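Putative thiosugar synthase (Amycolatopsis orientalis, PDB 4N6F) is a ThiG-like TIM-barrel synthase that probably inserts sulphur from a small carrier protein into a hexose phosphate during 2-thiosugar biosynthesis. Local coordinates at residues A[147-150]-A[151-155]; A[179-182]-A[183-187]; A[205-208]-A[209-213]; A[241-245]-A[246-250]. All blocks are in the same frame, centred on the assembly; numbering follows the deposited sequence.

Contact 1. Residues A[147-150]-A[151-155]; sequences LATA and RALEE
Arg-151 N donates to Leu-147 O (2.9 Å) and Glu-154 N to Ala-150 O (2.9 Å); with Ala-152 N to Ala-148 O and Leu-153 N to Thr-149 O between them, four successive i to i+4 bonds join the first turn of helix 147-156 to its second. The side-chain polar atoms look elsewhere: Thr-149 OG1 bonds Asp-146 and Asn-122, and Glu-154 OE1 takes the N-H of Gly-188, with a bound calcium ion about 4 Å from the nearest atom of that side chain. Helix 147-156 is the connection of a beta-alpha-beta crossover in the TIM barrel, between strands 138-143 and 161-164, and Ala-150 and Leu-153 both face Ile-143 and Leu-161. Thr-149 CG2 lies alongside Leu-153 CD1 at 4.1 Å. On the exposed flank Leu-147, its CG anti to the backbone N (chi1 -167°), brings CD1 over the centre of one face of the Arg-151 guanidinium; the 3.1 Å from CD1 to CZ is tight enough to make the exact depth doubtful. CD2 lies 3.7 Å from Arg-151 NE. With a serine at Leu-147, that face would lose its methyl cover and the arginine end would probably swing more freely.

Contact 2. Residues A[179-182]-A[183-187]; sequences AIRE and LIEQI
Leu-183, Ile-184 and Glu-185 each give their N-H to the carbonyl four residues back, on Ala-179, Ile-180 and Arg-181, while the next bond, Gln-186 N to Glu-182 O (3.1 Å), is bent to 139° as the helix runs out before Ile-187. Ile-180 and Ile-184 pack at an angle to one another, CG2 of Ile-180 meeting CD1 of Ile-184 at 3.8 Å. The branch carrying that methyl is laid back along the helix because Ile-184 CG1 stands anti to the carbonyl carbon (chi1 -69°), which also sets CG1 3.3 Å from Ile-180 O. Helix 177-186 is the crossover that returns the TIM barrel from strand 161-164 to strand 191-194, and Leu-183 and Ile-184 rest on Val-191 of the latter. Ile-184 and Ile-187 also belong to a calcium site known for this protein, though no ion is bound there in this chain. On the outer side Arg-181 and Glu-185 run side by side, but they meet through the arginine's methylenes: Glu-185 OE2 is 3.9 Å from Arg-181 CG. A bend at chi3 (-56°) turns the guanidinium off toward Leu-209, leaving Arg-181 NE 5.5 Å from Glu-185 OE2, too far for a salt bridge, although the opposite charges may still attract at that range. Gln-186 CG lies 3.4 Å from Glu-182 O, and the Gln-186 side chain touches Leu-147, while Ile-187 reaches Ala-150, Arg-151 and Glu-154 of helix 147-156.

Contact 3. Residues A[205-208]-A[209-213]; sequences EAME and LGASA
Both faces of the Ala-206 carbonyl plane are approached by N-H groups, Leu-209 N (3.1 Å from Ala-206 O) from one side and Ala-211 N (3.2 Å from the same oxygen) from the other. Leu-209 N stands well above the plane, 65° out of it, whereas Ala-211 N is tilted by only 29°. Gly-210 N sits equally high over the neighbouring carbonyl, 3.0 Å from Met-207 O. The bonds of Ala-211 and Gly-210 back into the last turn, with the positive phi of Gly-210 (98°), make a Schellman motif, and at these backbone angles a side chain on Gly-210 would jam against the preceding carbonyl. Its usual apolar touch across the turn is present too, Ala-206 CB to Ala-211 CB. The motif turns the chain from helix 200-208 toward barrel strand 213-216, with Ser-212 and Ala-213 already in backbone hydrogen bonds to Val-191 and Val-193. Met-207 curls over the exit: with CG anti to the carbonyl carbon, bends at chi2 and chi3 bring its CE 3.4 Å from Ala-211 O and 3.6 Å from Ser-212 O. A water donates to both Met-207 O and Ala-211 O, closing the loop on the helix. Shortening Met-207 to an alanine would take SD and CE from beside Ala-211 O, and is likely to open a gap between the helix and the 211-213 backbone. Leu-209 turns to Pro-177 and Ile-180, while the Glu-208 carboxylate bonds Ser-199 and Arg-201 of the second subunit.

Contact 4. Residues A[241-245]-A[246-250]; sequences LLSYE and SGPMP
Ser-246 swings its hydroxyl between its own backbone N and carbonyl carbon (chi1 86°), which points OG back into the last turn, where it donates to Ser-243 O at 2.9 Å. This bond belongs to the C-terminal end of helix 226-245, the last helix of the TIM barrel, after which Gly-247 leaves helical geometry with a positive phi and the chain runs on as an extended tail. Gly-247 N bonds Tyr-244 O (3.1 Å) from above the carbonyl plane. The N-H of Ser-246 is held less well, by weak bonds to Leu-242 O and to Ser-243 O, so the hydroxyl adds a side-chain grip where the backbone bonding fades. Pro-248, which has no N-H to offer, instead lays its ring against the same carbonyl, with CD 3.3 Å from Ser-243 O. Ser-243 O thus takes the Ser-246 hydroxyl and, weakly, its N-H, with Pro-248 CG and CD beside it. Ser-243 itself sends its own OG another way: standing anti to the backbone N (chi1 169°), it bonds Glu-208 and, weakly, the N-H of Ala-200 of the second subunit. The dimer partner also packs Met-229 of the second subunit against Ser-243, Ser-246 and Pro-248, and Ser-246 and Gly-247 form backbone hydrogen bonds with that subunit. Further along the tail, Met-249 lies on Ala-169 of that same subunit. Within the turn, the ring and the first serine come together loosely, Pro-248 CG standing 4.1 Å from Ser-243 OG.

All four contacts lie on or at the ends of helices in the barrel's outer layer. Contacts 1 and 2 are mainly regular helical turns in consecutive crossovers, contact 2 running to the last residue of its helix, and meet through Ile-187 and Leu-147; each sets an apolar flank on the strands and an exposed, charged one outward. Contacts 3 and 4 are helix ends, where glycine with positive phi releases the chain and bent or weak bonds replace regular ones. Contact 3, the most buried, touches contact 2 through Leu-209 and contact 4 through Glu-208 and Ser-243. Contact 4 is the most peripheral, its centre about 23 Å from the centre of the chain, but shares with contact 3 the second subunit, which contacts 1 and 2 do not touch.

Contact 1. Residues A[147-150]-A[151-155]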
loop_
_atom_site.group_PDB
_atom_site.type_symbol
_atom_site.label_atom_id
_atom_site.label_comp_id
_atom_site.label_asym_id
_atom_site.label_seq_id
_atom_site.Cartn_x
_atom_site.Cartn_y
_atom_site.Cartn_z
ATOM N N LEU A 147 -7.285 18.510 -17.057
ATOM C CA LEU A 147 -6.002 19.126 -17.323
ATOM C C LEU A 147 -6.106 20.635 -17.491
ATOM O O LEU A 147 -5.325 21.385 -16.896
ATOM C CB LEU A 147 -5.417 18.458 -18.574
ATOM C CG LEU A 147 -3.960 18.647 -18.994
ATOM C CD1 LEU A 147 -3.888 19.786 -19.987
ATOM C CD2 LEU A 147 -2.996 18.854 -17.834
ATOM N N ALA A 148 -7.084 21.091 -18.270
ATOM C CA ALA A 148 -7.263 22.526 -18.473
ATOM C C ALA A 148 -7.577 23.236 -17.152
ATOM O O ALA A 148 -7.041 24.304 -16.866
ATOM C CB ALA A 148 -8.356 22.795 -19.503
ATOM N N THR A 149 -8.445 22.636 -16.349
ATOM C CA THR A 149 -8.760 23.173 -15.029
ATOM C C THR A 149 -7.496 23.248 -14.165
ATOM O O THR A 149 -7.217 24.275 -13.540
ATOM C CB THR A 149 -9.815 22.301 -14.311
ATOM O OG1 THR A 149 -10.967 22.148 -15.153
ATOM C CG2 THR A 149 -10.235 22.930 -12.979
ATOM N N ALA A 150 -6.735 22.158 -14.144
ATOM C CA ALA A 150 -5.541 22.084 -13.317
ATOM C C ALA A 150 -4.532 23.160 -13.721
ATOM O O ALA A 150 -3.939 23.830 -12.866
ATOM C CB ALA A 150 -4.923 20.698 -13.412
ATOM N N ARG A 151 -4.356 23.340 -15.026
ATOM C CA ARG A 151 -3.456 24.364 -15.540
ATOM C C ARG A 151 -3.891 25.790 -15.209
ATOM O O ARG A 151 -3.055 26.643 -14.893
ATOM C CB ARG A 151 -3.278 24.210 -17.053
ATOM C CG ARG A 151 -2.517 22.958 -17.439
ATOM C CD ARG A 151 -2.302 22.893 -18.944
ATOM N NE ARG A 151 -1.380 21.821 -19.317
ATOM C CZ ARG A 151 -1.254 21.323 -20.546
ATOM N NH1 ARG A 151 -2.009 21.775 -21.546
ATOM N NH2 ARG A 151 -0.392 20.344 -20.777
ATOM N N ALA A 152 -5.183 26.068 -15.304
ATOM C CA ALA A 152 -5.679 27.383 -14.918
ATOM C C ALA A 152 -5.412 27.613 -13.427
ATOM O O ALA A 152 -5.073 28.723 -13.011
ATOM C CB ALA A 152 -7.167 27.492 -15.221
ATOM N N LEU A 153 -5.557 26.562 -12.620
ATOM C CA LEU A 153 -5.337 26.690 -11.174
ATOM C C LEU A 153 -3.869 26.886 -10.829
ATOM O O LEU A 153 -3.537 27.670 -9.940
ATOM C CB LEU A 153 -5.959 25.515 -10.404
ATOM C CG LEU A 153 -7.489 25.566 -10.406
ATOM C CD1 LEU A 153 -8.070 24.286 -9.833
ATOM C CD2 LEU A 153 -8.041 26.784 -9.671
ATOM N N GLU A 154 -2.982 26.211 -11.551
ATOM C CA GLU A 154 -1.555 26.458 -11.377
ATOM C C GLU A 154 -1.203 27.884 -11.797
ATOM O O GLU A 154 -0.472 28.573 -11.106
ATOM C CB GLU A 154 -0.699 25.445 -12.148
ATOM C CG GLU A 154 0.790 25.789 -12.109
ATOM C CD GLU A 154 1.706 24.687 -12.630
ATOM O OE1 GLU A 154 1.228 23.714 -13.258
ATOM O OE2 GLU A 154 2.929 24.797 -12.401
ATOM N N GLU A 155 -1.725 28.330 -12.929
ATOM C CA GLU A 155 -1.447 29.690 -13.390
ATOM C C GLU A 155 -1.920 30.745 -12.395
ATOM O O GLU A 155 -1.217 31.730 -12.151
ATOM C CB GLU A 155 -2.087 29.939 -14.759
ATOM C CG GLU A 155 -1.686 31.268 -15.386
ATOM C CD GLU A 155 -2.285 31.474 -16.764
ATOM O OE1 GLU A 155 -3.529 31.518 -16.877
ATOM O OE2 GLU A 155 -1.507 31.594 -17.732
#

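Contact 2. Residues A[179-182]-A[183-187]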
loop_
_atom_site.group_PDB
_atom_site.type_symbol
_atom_site.label_atom_id
_atom_site.label_comp_id
_atom_site.label_asym_id
_atom_site.label_seq_id
_atom_site.Cartn_x
_atom_site.Cartn_y
_atom_site.Cartn_z
ATOM N N ALA A 179 -5.362 9.004 -15.731
ATOM C CA ALA A 179 -5.690 10.430 -15.838
ATOM C C ALA A 179 -5.035 11.284 -14.739
ATOM O O ALA A 179 -4.582 12.401 -14.994
ATOM C CB ALA A 179 -7.194 10.634 -15.831
ATOM N N ILE A 180 -4.991 10.754 -13.520
ATOM C CA ILE A 180 -4.367 11.458 -12.399
ATOM C C ILE A 180 -2.844 11.468 -12.557
ATOM O O ILE A 180 -2.209 12.486 -12.302
ATOM C CB ILE A 180 -4.800 10.844 -11.050
ATOM C CG1 ILE A 180 -6.293 11.126 -10.838
ATOM C CG2 ILE A 180 -3.955 11.383 -9.903
ATOM C CD1 ILE A 180 -6.904 10.424 -9.650
ATOM N N ARG A 181 -2.265 10.348 -12.985
ATOM C CA ARG A 181 -0.821 10.280 -13.256
ATOM C C ARG A 181 -0.397 11.313 -14.304
ATOM O O ARG A 181 0.560 12.052 -14.097
ATOM C CB ARG A 181 -0.414 8.885 -13.727
ATOM C CG ARG A 181 1.094 8.672 -13.858
ATOM C CD ARG A 181 1.417 7.348 -14.554
ATOM N NE ARG A 181 0.814 6.189 -13.875
ATOM C CZ ARG A 181 -0.115 5.370 -14.389
ATOM N NH1 ARG A 181 -0.577 4.366 -13.652
ATOM N NH2 ARG A 181 -0.579 5.525 -15.631
ATOM N N GLU A 182 -1.119 11.352 -15.421
ATOM C CA GLU A 182 -0.878 12.339 -16.471
ATOM C C GLU A 182 -0.984 13.764 -15.952
ATOM O O GLU A 182 -0.179 14.626 -16.305
ATOM C CB GLU A 182 -1.868 12.166 -17.630
ATOM C CG GLU A 182 -1.818 13.308 -18.643
ATOM C CD GLU A 182 -2.772 13.120 -19.808
ATOM O OE1 GLU A 182 -2.367 12.519 -20.827
ATOM O OE2 GLU A 182 -3.923 13.593 -19.701
ATOM N N LEU A 183 -1.999 14.011 -15.135
ATOM C CA LEU A 183 -2.216 15.342 -14.580
ATOM C C LEU A 183 -1.037 15.737 -13.694
ATOM O O LEU A 183 -0.528 16.857 -13.788
ATOM C CB LEU A 183 -3.537 15.376 -13.815
ATOM C CG LEU A 183 -3.966 16.696 -13.181
ATOM C CD1 LEU A 183 -5.468 16.712 -12.930
ATOM C CD2 LEU A 183 -3.225 16.950 -11.878
ATOM N N ILE A 184 -0.583 14.809 -12.852
ATOM C CA ILE A 184 0.574 15.060 -11.992
ATOM C C ILE A 184 1.846 15.353 -12.804
ATOM O O ILE A 184 2.626 16.250 -12.452
ATOM C CB ILE A 184 0.811 13.893 -11.013
ATOM C CG1 ILE A 184 -0.317 13.851 -9.989
ATOM C CG2 ILE A 184 2.138 14.057 -10.273
ATOM C CD1 ILE A 184 -0.385 12.565 -9.192
ATOM N N GLU A 185 2.047 14.611 -13.891
ATOM C CA GLU A 185 3.186 14.868 -14.797
ATOM C C GLU A 185 3.155 16.272 -15.390
ATOM O O GLU A 185 4.193 16.889 -15.556
ATOM C CB GLU A 185 3.219 13.862 -15.955
ATOM C CG GLU A 185 3.530 12.432 -15.533
ATOM C CD GLU A 185 3.445 11.432 -16.687
ATOM O OE1 GLU A 185 3.195 11.844 -17.841
ATOM O OE2 GLU A 185 3.624 10.225 -16.437
ATOM N N GLN A 186 1.969 16.770 -15.705
ATOM C CA GLN A 186 1.822 18.050 -16.416
ATOM C C GLN A 186 1.792 19.277 -15.512
ATOM O O GLN A 186 1.999 20.401 -15.973
ATOM C CB GLN A 186 0.543 18.024 -17.265
ATOM C CG GLN A 186 0.647 17.131 -18.491
ATOM C CD GLN A 186 1.786 17.526 -19.415
ATOM O OE1 GLN A 186 2.535 16.675 -19.873
ATOM N NE2 GLN A 186 1.932 18.817 -19.680
ATOM N N ILE A 187 1.533 19.063 -14.228
ATOM C CA ILE A 187 1.271 20.154 -13.285
ATOM C C ILE A 187 2.473 20.347 -12.366
ATOM O O ILE A 187 3.075 19.394 -11.924
ATOM C CB ILE A 187 -0.026 19.848 -12.492
ATOM C CG1 ILE A 187 -1.225 19.808 -13.448
ATOM C CG2 ILE A 187 -0.281 20.861 -11.395
ATOM C CD1 ILE A 187 -1.437 21.057 -14.280
#

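Contact 3. Residues A[205-208]-A[209-213]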
loop_
_atom_site.group_PDB
_atom_site.type_symbol
_atom_site.label_atom_id
_atom_site.label_comp_id
_atom_site.label_asym_id
_atom_site.label_seq_id
_atom_site.Cartn_x
_atom_site.Cartn_y
_atom_site.Cartn_z
ATOM N N GLU A 205 -1.418 3.358 -3.532
ATOM C CA GLU A 205 -1.621 3.573 -4.958
ATOM C C GLU A 205 -1.483 5.056 -5.343
ATOM O O GLU A 205 -0.801 5.381 -6.308
ATOM C CB GLU A 205 -2.985 3.035 -5.408
ATOM C CG GLU A 205 -3.184 3.101 -6.919
ATOM C CD GLU A 205 -4.517 2.547 -7.377
ATOM O OE1 GLU A 205 -4.772 2.581 -8.602
ATOM O OE2 GLU A 205 -5.317 2.086 -6.528
ATOM N N ALA A 206 -2.121 5.947 -4.591
ATOM C CA ALA A 206 -2.040 7.376 -4.882
ATOM C C ALA A 206 -0.595 7.847 -4.936
ATOM O O ALA A 206 -0.219 8.564 -5.849
ATOM C CB ALA A 206 -2.795 8.185 -3.850
ATOM N N MET A 207 0.211 7.427 -3.970
ATOM C CA MET A 207 1.603 7.851 -3.907
ATOM C C MET A 207 2.416 7.305 -5.077
ATOM O O MET A 207 3.326 7.986 -5.578
ATOM C CB MET A 207 2.240 7.420 -2.590
ATOM C CG MET A 207 1.508 7.916 -1.352
ATOM S SD MET A 207 1.291 9.699 -1.288
ATOM C CE MET A 207 2.952 10.213 -0.908
ATOM N N GLU A 208 2.076 6.099 -5.532
ATOM C CA GLU A 208 2.762 5.499 -6.680
ATOM C C GLU A 208 2.402 6.171 -8.001
ATOM O O GLU A 208 3.089 5.976 -8.987
ATOM C CB GLU A 208 2.525 3.989 -6.742
ATOM C CG GLU A 208 3.199 3.277 -5.582
ATOM C CD GLU A 208 3.191 1.763 -5.684
ATOM O OE1 GLU A 208 2.630 1.199 -6.651
ATOM O OE2 GLU A 208 3.762 1.132 -4.781
ATOM N N LEU A 209 1.339 6.971 -8.012
ATOM C CA LEU A 209 1.022 7.822 -9.164
ATOM C C LEU A 209 1.801 9.152 -9.133
ATOM O O LEU A 209 1.726 9.921 -10.077
ATOM C CB LEU A 209 -0.477 8.136 -9.204
ATOM C CG LEU A 209 -1.444 6.957 -9.314
ATOM C CD1 LEU A 209 -2.861 7.490 -9.328
ATOM C CD2 LEU A 209 -1.172 6.117 -10.550
ATOM N N GLY A 210 2.530 9.410 -8.053
ATOM C CA GLY A 210 3.218 10.695 -7.856
ATOM C C GLY A 210 2.482 11.701 -6.965
ATOM O O GLY A 210 2.915 12.836 -6.830
ATOM N N ALA A 211 1.368 11.312 -6.361
ATOM C CA ALA A 211 0.686 12.214 -5.418
ATOM C C ALA A 211 1.646 12.560 -4.275
ATOM O O ALA A 211 2.470 11.733 -3.878
ATOM C CB ALA A 211 -0.584 11.593 -4.873
ATOM N N SER A 212 1.560 13.791 -3.787
ATOM C CA SER A 212 2.374 14.224 -2.649
ATOM C C SER A 212 1.701 13.835 -1.344
ATOM O O SER A 212 2.363 13.739 -0.304
ATOM C CB SER A 212 2.575 15.740 -2.674
ATOM O OG SER A 212 3.329 16.118 -3.805
ATOM N N ALA A 213 0.383 13.642 -1.392
ATOM C CA ALA A 213 -0.379 13.281 -0.206
ATOM C C ALA A 213 -1.769 12.788 -0.583
ATOM O O ALA A 213 -2.194 12.856 -1.756
ATOM C CB ALA A 213 -0.489 14.481 0.737
HETATM O O HOH W 1 4.749 10.109 -4.361
#

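Contact 4. Residues A[241-245]-A[246-250]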
loop_
_atom_site.group_PDB
_atom_site.type_symbol
_atom_site.label_atom_id
_atom_site.label_comp_id
_atom_site.label_asym_id
_atom_site.label_seq_id
_atom_site.Cartn_x
_atom_site.Cartn_y
_atom_site.Cartn_z
ATOM N N LEU A 241 5.357 6.233 -1.012
ATOM C CA LEU A 241 6.339 7.247 -1.352
ATOM C C LEU A 241 7.671 6.574 -1.668
ATOM O O LEU A 241 8.238 6.787 -2.742
ATOM C CB LEU A 241 6.487 8.242 -0.202
ATOM C CG LEU A 241 7.510 9.366 -0.385
ATOM C CD1 LEU A 241 7.030 10.354 -1.438
ATOM C CD2 LEU A 241 7.778 10.073 0.937
ATOM N N LEU A 242 8.149 5.735 -0.748
ATOM C CA LEU A 242 9.421 5.050 -0.942
ATOM C C LEU A 242 9.429 4.202 -2.194
ATOM O O LEU A 242 10.439 4.150 -2.896
ATOM C CB LEU A 242 9.780 4.189 0.266
ATOM C CG LEU A 242 10.104 4.980 1.530
ATOM C CD1 LEU A 242 10.412 4.026 2.675
ATOM C CD2 LEU A 242 11.270 5.927 1.278
ATOM N N SER A 243 8.295 3.562 -2.470
ATOM C CA SER A 243 8.129 2.736 -3.651
ATOM C C SER A 243 8.170 3.600 -4.912
ATOM O O SER A 243 8.842 3.258 -5.884
ATOM C CB SER A 243 6.810 1.948 -3.552
ATOM O OG SER A 243 6.456 1.322 -4.764
ATOM N N TYR A 244 7.447 4.713 -4.908
ATOM C CA TYR A 244 7.521 5.651 -6.032
ATOM C C TYR A 244 8.974 6.097 -6.245
ATOM O O TYR A 244 9.486 6.032 -7.344
ATOM C CB TYR A 244 6.635 6.867 -5.785
ATOM C CG TYR A 244 6.627 7.881 -6.910
ATOM C CD1 TYR A 244 5.971 7.616 -8.101
ATOM C CD2 TYR A 244 7.250 9.109 -6.769
ATOM C CE1 TYR A 244 5.936 8.540 -9.125
ATOM C CE2 TYR A 244 7.223 10.051 -7.795
ATOM C CZ TYR A 244 6.557 9.764 -8.963
ATOM O OH TYR A 244 6.520 10.688 -9.989
ATOM N N GLU A 245 9.630 6.514 -5.173
ATOM C CA GLU A 245 11.009 7.002 -5.254
ATOM C C GLU A 245 12.022 5.920 -5.653
ATOM O O GLU A 245 13.101 6.243 -6.142
ATOM C CB GLU A 245 11.417 7.666 -3.939
ATOM C CG GLU A 245 10.647 8.948 -3.659
ATOM C CD GLU A 245 11.192 9.718 -2.466
ATOM O OE1 GLU A 245 11.532 9.084 -1.439
ATOM O OE2 GLU A 245 11.276 10.964 -2.553
ATOM N N SER A 246 11.670 4.646 -5.460
ATOM C CA SER A 246 12.564 3.534 -5.802
ATOM C C SER A 246 12.549 3.241 -7.293
ATOM O O SER A 246 13.347 2.428 -7.761
ATOM C CB SER A 246 12.177 2.255 -5.038
ATOM O OG SER A 246 11.164 1.521 -5.723
ATOM N N GLY A 247 11.672 3.908 -8.019
ATOM C CA GLY A 247 11.424 3.632 -9.409
ATOM C C GLY A 247 10.908 2.272 -9.805
ATOM O O GLY A 247 11.651 1.492 -10.282
ATOM N N PRO A 248 9.649 1.964 -9.554
ATOM C CA PRO A 248 9.146 0.596 -9.750
ATOM C C PRO A 248 9.289 0.117 -11.184
ATOM O O PRO A 248 9.258 0.930 -12.106
ATOM C CB PRO A 248 7.652 0.698 -9.394
ATOM C CG PRO A 248 7.486 1.982 -8.666
ATOM C CD PRO A 248 8.575 2.892 -9.159
ATOM N N MET A 249 9.433 -1.193 -11.372
ATOM C CA MET A 249 9.395 -1.771 -12.713
ATOM C C MET A 249 8.138 -1.285 -13.442
ATOM O O MET A 249 7.091 -1.085 -12.812
ATOM C CB MET A 249 9.408 -3.314 -12.660
ATOM C CG MET A 249 8.185 -3.958 -12.004
ATOM S SD MET A 249 8.288 -5.767 -11.901
ATOM C CE MET A 249 8.103 -6.204 -13.628
ATOM N N PRO A 250 8.241 -1.071 -14.763
ATOM C CA PRO A 250 7.038 -0.786 -15.542
ATOM C C PRO A 250 6.166 -2.029 -15.711
ATOM O O PRO A 250 6.667 -3.157 -15.711
ATOM C CB PRO A 250 7.586 -0.308 -16.892
ATOM C CG PRO A 250 8.965 -0.868 -16.982
ATOM C CD PRO A 250 9.471 -1.022 -15.577
#